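Long-range contacts in Rho guanine nucleotide exchange factor TIAM2 (Mus musculus, PDB 3A8P), which activates the small GTPase Rac1 by stimulating exchange of GDP for GTP, coupling extracellular signals such as laminin to the cytoskeleton and neurite growth: residues 12-17 and 43-48; 16-21 and 103-108. All coordinates share one frame; numbering follows the deposited sequence.

Contact 1 (12-17 and 43-48); sequences RKAGWL and WVTLKG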
ATOM      1  N   ARG A  12      10.811  13.648  12.187  1.00 49.74           N
ATOM      2  CA  ARG A  12       9.401  14.007  12.164  1.00 46.94           C
ATOM      3  C   ARG A  12       8.695  13.387  13.366  1.00 44.01           C
ATOM      4  O   ARG A  12       7.770  13.968  13.928  1.00 43.01           O
ATOM      5  CB  ARG A  12       8.762  13.502  10.863  1.00 49.30           C
ATOM      6  CG  ARG A  12       7.250  13.681  10.781  1.00 51.78           C
ATOM      7  CD  ARG A  12       6.703  13.104   9.483  1.00 53.81           C
ATOM      8  NE  ARG A  12       7.102  13.876   8.308  1.00 54.24           N
ATOM      9  CZ  ARG A  12       6.523  15.012   7.930  1.00 54.92           C
ATOM     10  NH1 ARG A  12       5.515  15.510   8.635  1.00 53.65           N
ATOM     11  NH2 ARG A  12       6.947  15.650   6.845  1.00 54.30           N
ATOM     12  N   LYS A  13       9.139  12.199  13.752  1.00 40.87           N
ATOM     13  CA  LYS A  13       8.548  11.500  14.880  1.00 39.11           C
ATOM     14  C   LYS A  13       9.496  10.414  15.359  1.00 37.72           C
ATOM     15  O   LYS A  13      10.314   9.910  14.584  1.00 37.57           O
ATOM     16  CB  LYS A  13       7.215  10.865  14.480  1.00 38.36           C
ATOM     17  CG  LYS A  13       6.397  10.420  15.676  1.00 40.56           C
ATOM     18  CD  LYS A  13       5.087   9.794  15.263  1.00 39.53           C
ATOM     19  CE  LYS A  13       4.161   9.658  16.450  1.00 41.26           C
ATOM     20  NZ  LYS A  13       4.794   8.940  17.586  1.00 42.74           N
ATOM     21  N   ALA A  14       9.372  10.054  16.631  1.00 35.04           N
ATOM     22  CA  ALA A  14      10.221   9.032  17.227  1.00 35.47           C
ATOM     23  C   ALA A  14       9.497   8.375  18.402  1.00 35.20           C
ATOM     24  O   ALA A  14       8.715   9.024  19.090  1.00 37.37           O
ATOM     25  CB  ALA A  14      11.530   9.662  17.697  1.00 35.09           C
ATOM     26  N   GLY A  15       9.747   7.090  18.630  1.00 33.30           N
ATOM     27  CA  GLY A  15       9.085   6.422  19.735  1.00 30.65           C
ATOM     28  C   GLY A  15       9.249   4.921  19.692  1.00 30.17           C
ATOM     29  O   GLY A  15       9.632   4.366  18.661  1.00 28.46           O
ATOM     30  N   TRP A  16       8.966   4.261  20.812  1.00 28.07           N
ATOM     31  CA  TRP A  16       9.086   2.809  20.895  1.00 28.12           C
ATOM     32  C   TRP A  16       8.016   2.126  20.063  1.00 28.64           C
ATOM     33  O   TRP A  16       6.854   2.533  20.066  1.00 27.60           O
ATOM     34  CB  TRP A  16       8.938   2.320  22.337  1.00 27.79           C
ATOM     35  CG  TRP A  16      10.092   2.620  23.245  1.00 30.75           C
ATOM     36  CD1 TRP A  16      10.124   3.534  24.258  1.00 31.70           C
ATOM     37  CD2 TRP A  16      11.364   1.967  23.252  1.00 32.61           C
ATOM     38  NE1 TRP A  16      11.339   3.487  24.902  1.00 33.30           N
ATOM     39  CE2 TRP A  16      12.119   2.534  24.305  1.00 32.95           C
ATOM     40  CE3 TRP A  16      11.941   0.955  22.472  1.00 33.88           C
ATOM     41  CZ2 TRP A  16      13.421   2.121  24.598  1.00 32.65           C
ATOM     42  CZ3 TRP A  16      13.240   0.543  22.767  1.00 33.58           C
ATOM     43  CH2 TRP A  16      13.962   1.128  23.822  1.00 33.97           C
ATOM     44  N   LEU A  17       8.410   1.068  19.370  1.00 28.23           N
ATOM     45  CA  LEU A  17       7.478   0.305  18.554  1.00 28.65           C
ATOM     46  C   LEU A  17       7.871  -1.156  18.472  1.00 27.67           C
ATOM     47  O   LEU A  17       9.054  -1.485  18.358  1.00 28.43           O
ATOM     48  CB  LEU A  17       7.423   0.846  17.126  1.00 26.47           C
ATOM     49  CG  LEU A  17       6.844   2.224  16.834  1.00 28.66           C
ATOM     50  CD1 LEU A  17       6.996   2.496  15.348  1.00 25.00           C
ATOM     51  CD2 LEU A  17       5.367   2.284  17.245  1.00 30.74           C
ATOM     52  N   TRP A  43      13.464   1.396  19.208  1.00 25.54           N
ATOM     53  CA  TRP A  43      13.205   2.811  19.359  1.00 25.96           C
ATOM     54  C   TRP A  43      13.269   3.215  17.885  1.00 27.72           C
ATOM     55  O   TRP A  43      14.302   3.037  17.232  1.00 25.43           O
ATOM     56  CB  TRP A  43      14.316   3.505  20.145  1.00 26.26           C
ATOM     57  CG  TRP A  43      14.160   4.991  20.135  1.00 27.70           C
ATOM     58  CD1 TRP A  43      14.859   5.883  19.373  1.00 28.69           C
ATOM     59  CD2 TRP A  43      13.198   5.755  20.868  1.00 27.71           C
ATOM     60  NE1 TRP A  43      14.389   7.156  19.583  1.00 28.52           N
ATOM     61  CE2 TRP A  43      13.369   7.108  20.496  1.00 28.95           C
ATOM     62  CE3 TRP A  43      12.206   5.429  21.803  1.00 29.18           C
ATOM     63  CZ2 TRP A  43      12.579   8.143  21.029  1.00 28.63           C
ATOM     64  CZ3 TRP A  43      11.419   6.461  22.337  1.00 31.21           C
ATOM     65  CH2 TRP A  43      11.615   7.802  21.943  1.00 28.46           C
ATOM     66  N   VAL A  44      12.169   3.737  17.356  1.00 26.15           N
ATOM     67  CA  VAL A  44      12.112   4.093  15.943  1.00 25.78           C
ATOM     68  C   VAL A  44      12.024   5.590  15.668  1.00 26.01           C
ATOM     69  O   VAL A  44      11.380   6.323  16.404  1.00 25.35           O
ATOM     70  CB  VAL A  44      10.901   3.374  15.278  1.00 24.97           C
ATOM     71  CG1 VAL A  44      10.745   3.807  13.821  1.00 26.44           C
ATOM     72  CG2 VAL A  44      11.092   1.872  15.362  1.00 24.25           C
ATOM     73  N   THR A  45      12.690   6.042  14.609  1.00 27.82           N
ATOM     74  CA  THR A  45      12.636   7.454  14.236  1.00 30.28           C
ATOM     75  C   THR A  45      12.268   7.592  12.754  1.00 30.77           C
ATOM     76  O   THR A  45      12.608   6.735  11.938  1.00 30.22           O
ATOM     77  CB  THR A  45      13.989   8.169  14.472  1.00 32.70           C
ATOM     78  OG1 THR A  45      14.954   7.702  13.519  1.00 34.39           O
ATOM     79  CG2 THR A  45      14.500   7.896  15.879  1.00 30.63           C
ATOM     80  N   LEU A  46      11.554   8.664  12.423  1.00 31.29           N
ATOM     81  CA  LEU A  46      11.154   8.936  11.047  1.00 31.39           C
ATOM     82  C   LEU A  46      11.867  10.202  10.600  1.00 32.47           C
ATOM     83  O   LEU A  46      11.610  11.293  11.115  1.00 30.51           O
ATOM     84  CB  LEU A  46       9.633   9.128  10.947  1.00 30.66           C
ATOM     85  CG  LEU A  46       9.047   9.538   9.586  1.00 30.44           C
ATOM     86  CD1 LEU A  46       9.356   8.488   8.519  1.00 28.11           C
ATOM     87  CD2 LEU A  46       7.539   9.715   9.731  1.00 29.07           C
ATOM     88  N   LYS A  47      12.772  10.037   9.644  1.00 34.67           N
ATOM     89  CA  LYS A  47      13.568  11.133   9.097  1.00 36.94           C
ATOM     90  C   LYS A  47      13.309  11.087   7.593  1.00 35.84           C
ATOM     91  O   LYS A  47      13.672  10.116   6.934  1.00 36.64           O
ATOM     92  CB  LYS A  47      15.042  10.870   9.412  1.00 40.35           C
ATOM     93  CG  LYS A  47      15.965  12.061   9.272  1.00 46.44           C
ATOM     94  CD  LYS A  47      17.332  11.747   9.885  1.00 50.28           C
ATOM     95  CE  LYS A  47      18.271  12.941   9.778  1.00 52.99           C
ATOM     96  NZ  LYS A  47      17.665  14.165  10.383  1.00 56.12           N
ATOM     97  N   GLY A  48      12.692  12.131   7.047  1.00 34.43           N
ATOM     98  CA  GLY A  48      12.355  12.104   5.634  1.00 35.21           C
ATOM     99  C   GLY A  48      11.336  10.979   5.517  1.00 35.59           C
ATOM    100  O   GLY A  48      10.369  10.948   6.278  1.00 35.81           O
TER
HETATM  101  O   HOH W   1       9.635  13.000   7.635  1.00 37.45           O
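Arg12 N donates to Leu46 O over 2.7 Å, the shortest direct bond between 12-17 and 43-48. It is nearly straight, with 165° at the hydrogen. The Arg12 side chain then runs beside Leu46, both pointing the same way, and Arg12 CD touches Leu46 CD2 at 3.5 Å. A water bridges the two segments, accepting from Arg12 NE and donating to Gly48 O. Further along, Leu46 N binds Lys13 O. Gly15 and Val44 bond in both directions: Gly15 N to Val44 O and Val44 N to Gly15 O, each 2.9 Å. This is the antiparallel pairing of strand 11-26, the first of the PH 1 domain, with strand 40-47. On the face bearing Ala14, Trp16, Trp43 and Thr45, two indoles meet. Trp43 has its CG anti to the backbone N (chi1 172°), which lays the indole back over the neighbouring strand. Gly15 CA sits over its six-membered ring, 3.7 Å from the centroid, as a CH-pi contact. Ala14 CB meets Trp43 CZ2 at 3.8 Å. The same indole turns its edge to the face of Trp16 in a T-shaped pair, planes at 82°. Trp43 CB also lies over the six-membered ring of Trp16, 4.2 Å from its centroid. On the other face, Val44 CB packs against Leu17 CD1 at 4.0 Å, and Leu17 also touches Trp115 of helix 109-130. Lys13 extends to that helix too, forming a salt bridge with Asp111 and a cation-pi contact with Trp115.

Contact 2 (16-21 and 103-108); sequences WLFFKP and LFQATS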
ATOM      1  N   TRP A  16       8.966   4.261  20.812  1.00 28.07           N
ATOM      2  CA  TRP A  16       9.086   2.809  20.895  1.00 28.12           C
ATOM      3  C   TRP A  16       8.016   2.126  20.063  1.00 28.64           C
ATOM      4  O   TRP A  16       6.854   2.533  20.066  1.00 27.60           O
ATOM      5  CB  TRP A  16       8.938   2.320  22.337  1.00 27.79           C
ATOM      6  CG  TRP A  16      10.092   2.620  23.245  1.00 30.75           C
ATOM      7  CD1 TRP A  16      10.124   3.534  24.258  1.00 31.70           C
ATOM      8  CD2 TRP A  16      11.364   1.967  23.252  1.00 32.61           C
ATOM      9  NE1 TRP A  16      11.339   3.487  24.902  1.00 33.30           N
ATOM     10  CE2 TRP A  16      12.119   2.534  24.305  1.00 32.95           C
ATOM     11  CE3 TRP A  16      11.941   0.955  22.472  1.00 33.88           C
ATOM     12  CZ2 TRP A  16      13.421   2.121  24.598  1.00 32.65           C
ATOM     13  CZ3 TRP A  16      13.240   0.543  22.767  1.00 33.58           C
ATOM     14  CH2 TRP A  16      13.962   1.128  23.822  1.00 33.97           C
ATOM     15  N   LEU A  17       8.410   1.068  19.370  1.00 28.23           N
ATOM     16  CA  LEU A  17       7.478   0.305  18.554  1.00 28.65           C
ATOM     17  C   LEU A  17       7.871  -1.156  18.472  1.00 27.67           C
ATOM     18  O   LEU A  17       9.054  -1.485  18.358  1.00 28.43           O
ATOM     19  CB  LEU A  17       7.423   0.846  17.126  1.00 26.47           C
ATOM     20  CG  LEU A  17       6.844   2.224  16.834  1.00 28.66           C
ATOM     21  CD1 LEU A  17       6.996   2.496  15.348  1.00 25.00           C
ATOM     22  CD2 LEU A  17       5.367   2.284  17.245  1.00 30.74           C
ATOM     23  N   PHE A  18       6.882  -2.032  18.549  1.00 27.96           N
ATOM     24  CA  PHE A  18       7.145  -3.448  18.384  1.00 28.55           C
ATOM     25  C   PHE A  18       7.019  -3.604  16.881  1.00 28.19           C
ATOM     26  O   PHE A  18       6.143  -2.995  16.251  1.00 28.82           O
ATOM     27  CB  PHE A  18       6.125  -4.292  19.150  1.00 28.72           C
ATOM     28  CG  PHE A  18       6.529  -4.554  20.576  1.00 31.40           C
ATOM     29  CD1 PHE A  18       7.347  -5.639  20.891  1.00 33.30           C
ATOM     30  CD2 PHE A  18       6.160  -3.676  21.595  1.00 32.21           C
ATOM     31  CE1 PHE A  18       7.798  -5.847  22.205  1.00 33.96           C
ATOM     32  CE2 PHE A  18       6.603  -3.869  22.908  1.00 33.06           C
ATOM     33  CZ  PHE A  18       7.425  -4.957  23.215  1.00 33.90           C
ATOM     34  N   PHE A  19       7.912  -4.400  16.310  1.00 28.84           N
ATOM     35  CA  PHE A  19       7.980  -4.599  14.869  1.00 28.20           C
ATOM     36  C   PHE A  19       7.988  -6.068  14.468  1.00 28.68           C
ATOM     37  O   PHE A  19       8.570  -6.913  15.150  1.00 29.26           O
ATOM     38  CB  PHE A  19       9.247  -3.908  14.360  1.00 29.44           C
ATOM     39  CG  PHE A  19       9.597  -4.228  12.943  1.00 33.81           C
ATOM     40  CD1 PHE A  19       8.840  -3.721  11.890  1.00 33.57           C
ATOM     41  CD2 PHE A  19      10.705  -5.017  12.656  1.00 34.89           C
ATOM     42  CE1 PHE A  19       9.184  -3.992  10.572  1.00 34.86           C
ATOM     43  CE2 PHE A  19      11.059  -5.297  11.331  1.00 36.28           C
ATOM     44  CZ  PHE A  19      10.298  -4.782  10.288  1.00 36.02           C
ATOM     45  N   LYS A  20       7.346  -6.365  13.345  1.00 30.05           N
ATOM     46  CA  LYS A  20       7.279  -7.724  12.849  1.00 29.63           C
ATOM     47  C   LYS A  20       7.032  -7.748  11.348  1.00 30.84           C
ATOM     48  O   LYS A  20       6.007  -7.259  10.870  1.00 29.42           O
ATOM     49  CB  LYS A  20       6.159  -8.478  13.570  1.00 30.62           C
ATOM     50  CG  LYS A  20       5.971  -9.924  13.148  1.00 34.42           C
ATOM     51  CD  LYS A  20       4.882 -10.567  13.989  1.00 37.66           C
ATOM     52  CE  LYS A  20       4.700 -12.033  13.662  1.00 41.61           C
ATOM     53  NZ  LYS A  20       3.773 -12.688  14.631  1.00 42.05           N
ATOM     54  N   PRO A  21       7.984  -8.299  10.581  1.00 31.52           N
ATOM     55  CA  PRO A  21       7.837  -8.384   9.128  1.00 30.87           C
ATOM     56  C   PRO A  21       6.758  -9.427   8.855  1.00 31.21           C
ATOM     57  O   PRO A  21       6.695 -10.450   9.544  1.00 28.11           O
ATOM     58  CB  PRO A  21       9.227  -8.821   8.671  1.00 31.98           C
ATOM     59  CG  PRO A  21       9.701  -9.664   9.815  1.00 35.21           C
ATOM     60  CD  PRO A  21       9.281  -8.853  11.016  1.00 33.64           C
ATOM     61  N   LEU A 103       4.293  -5.161  10.187  1.00 26.74           N
ATOM     62  CA  LEU A 103       3.384  -4.915  11.288  1.00 25.08           C
ATOM     63  C   LEU A 103       4.131  -4.118  12.347  1.00 24.71           C
ATOM     64  O   LEU A 103       5.335  -4.297  12.535  1.00 25.89           O
ATOM     65  CB  LEU A 103       2.888  -6.229  11.890  1.00 23.40           C
ATOM     66  CG  LEU A 103       1.894  -7.021  11.038  1.00 24.31           C
ATOM     67  CD1 LEU A 103       1.468  -8.265  11.806  1.00 24.20           C
ATOM     68  CD2 LEU A 103       0.684  -6.161  10.695  1.00 21.06           C
ATOM     69  N   PHE A 104       3.408  -3.227  13.010  1.00 24.26           N
ATOM     70  CA  PHE A 104       3.943  -2.390  14.075  1.00 25.07           C
ATOM     71  C   PHE A 104       2.899  -2.325  15.187  1.00 26.09           C
ATOM     72  O   PHE A 104       1.702  -2.443  14.930  1.00 26.70           O
ATOM     73  CB  PHE A 104       4.179  -0.952  13.589  1.00 25.17           C
ATOM     74  CG  PHE A 104       5.321  -0.800  12.631  1.00 25.99           C
ATOM     75  CD1 PHE A 104       6.626  -0.682  13.098  1.00 25.39           C
ATOM     76  CD2 PHE A 104       5.092  -0.743  11.259  1.00 24.05           C
ATOM     77  CE1 PHE A 104       7.689  -0.507  12.216  1.00 26.43           C
ATOM     78  CE2 PHE A 104       6.147  -0.570  10.365  1.00 25.93           C
ATOM     79  CZ  PHE A 104       7.446  -0.450  10.843  1.00 25.99           C
ATOM     80  N   GLN A 105       3.347  -2.142  16.422  1.00 26.00           N
ATOM     81  CA  GLN A 105       2.417  -1.994  17.525  1.00 27.02           C
ATOM     82  C   GLN A 105       2.807  -0.735  18.270  1.00 26.92           C
ATOM     83  O   GLN A 105       3.894  -0.661  18.848  1.00 28.11           O
ATOM     84  CB  GLN A 105       2.460  -3.184  18.482  1.00 29.06           C
ATOM     85  CG  GLN A 105       1.657  -2.903  19.762  1.00 31.20           C
ATOM     86  CD  GLN A 105       1.623  -4.072  20.726  1.00 30.64           C
ATOM     87  OE1 GLN A 105       2.590  -4.815  20.849  1.00 30.74           O
ATOM     88  NE2 GLN A 105       0.507  -4.224  21.433  1.00 31.36           N
ATOM     89  N   ALA A 106       1.930   0.261  18.229  1.00 25.08           N
ATOM     90  CA  ALA A 106       2.170   1.526  18.896  1.00 21.98           C
ATOM     91  C   ALA A 106       1.929   1.352  20.393  1.00 23.12           C
ATOM     92  O   ALA A 106       1.629   0.251  20.849  1.00 21.84           O
ATOM     93  CB  ALA A 106       1.250   2.585  18.336  1.00 23.64           C
ATOM     94  N   THR A 107       2.045   2.435  21.151  1.00 22.88           N
ATOM     95  CA  THR A 107       1.862   2.364  22.600  1.00 26.75           C
ATOM     96  C   THR A 107       0.442   2.716  23.025  1.00 25.90           C
ATOM     97  O   THR A 107       0.074   2.541  24.184  1.00 28.17           O
ATOM     98  CB  THR A 107       2.828   3.310  23.331  1.00 25.80           C
ATOM     99  OG1 THR A 107       2.470   4.668  23.050  1.00 29.01           O
ATOM    100  CG2 THR A 107       4.259   3.066  22.869  1.00 27.30           C
ATOM    101  N   SER A 108      -0.355   3.203  22.082  1.00 25.97           N
ATOM    102  CA  SER A 108      -1.738   3.583  22.365  1.00 25.53           C
ATOM    103  C   SER A 108      -2.435   3.893  21.050  1.00 26.04           C
ATOM    104  O   SER A 108      -1.781   3.965  20.005  1.00 23.43           O
ATOM    105  CB  SER A 108      -1.776   4.829  23.253  1.00 27.79           C
ATOM    106  OG  SER A 108      -1.332   5.976  22.538  1.00 26.91           O
TER
HETATM  107  O   HOH W   2       4.937   0.415  21.157  1.00 34.86           O
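Phe104, Leu103 and Gln105 have the largest areas buried between 103-108 and 16-21. Phe104 and Phe19 form a non-hydrogen-bonded antiparallel pair, and their rings lie side by side on one face of the sheet. Phe104 CE1 comes to 3.4 Å from Phe19 CD1, with the planes oblique at 42°. Leu17 completes this patch, setting CD1 against Phe104 CD1 at 3.9 Å and CD2 near Ala106 CA. Phe92 also meets the Phe104 ring, while Phe19 packs on Phe53. Leu103 makes two backbone bonds with Lys20. Leu103 N binds Lys20 O at 2.8 Å, and Lys20 N returns a bond to Leu103 O at 3.0 Å. The Leu103 side chain continues onto Val91 and Cys93 of strand 91-95. Gln105 N binds Phe18 O at 2.9 Å; the return bond from Phe18 N is weak. The Gln105 chain leaves with CG anti to the backbone N (chi1 170°) and runs extended alongside Phe18, bringing OE1 3.8 Å from Phe18 CD2. Its NE2 is bound to Glu89 O, which anchors the amide. Where the strands part, a water donates to both Trp16 O and Gln105 O. The contact thus joins the first and last strands of the PH 1 domain, as in the PH fold generally. Backbone bonds and the water make the polar links across, the Gln105 amide finds its partner outside, and the aromatic and aliphatic face implies cohesion by apolar packing.

Overall arrangement
The chain enters on strand 11-26, and both contacts start there, sharing Trp16 and Leu17. Contact 1 closes the shorter loop: the chain returns after 25 residues to pair as strand 40-47 with residues 12-17. Contact 2 closes the much longer one, spanning 81 residues before strand 101-105 comes back to 16-21. The two loops cross rather than nest, since 43-48 lies between 16-21 and 103-108 in sequence. Strand 11-26 is flanked by 40-47 and, from about residue 18, also by 101-105, so it links strands 40-47 and 50-54 with strands 91-95 and 101-105 in the curled PH sheet. Helix 109-130 follows directly and touches residues of both contacts. The centres are about 11 Å apart.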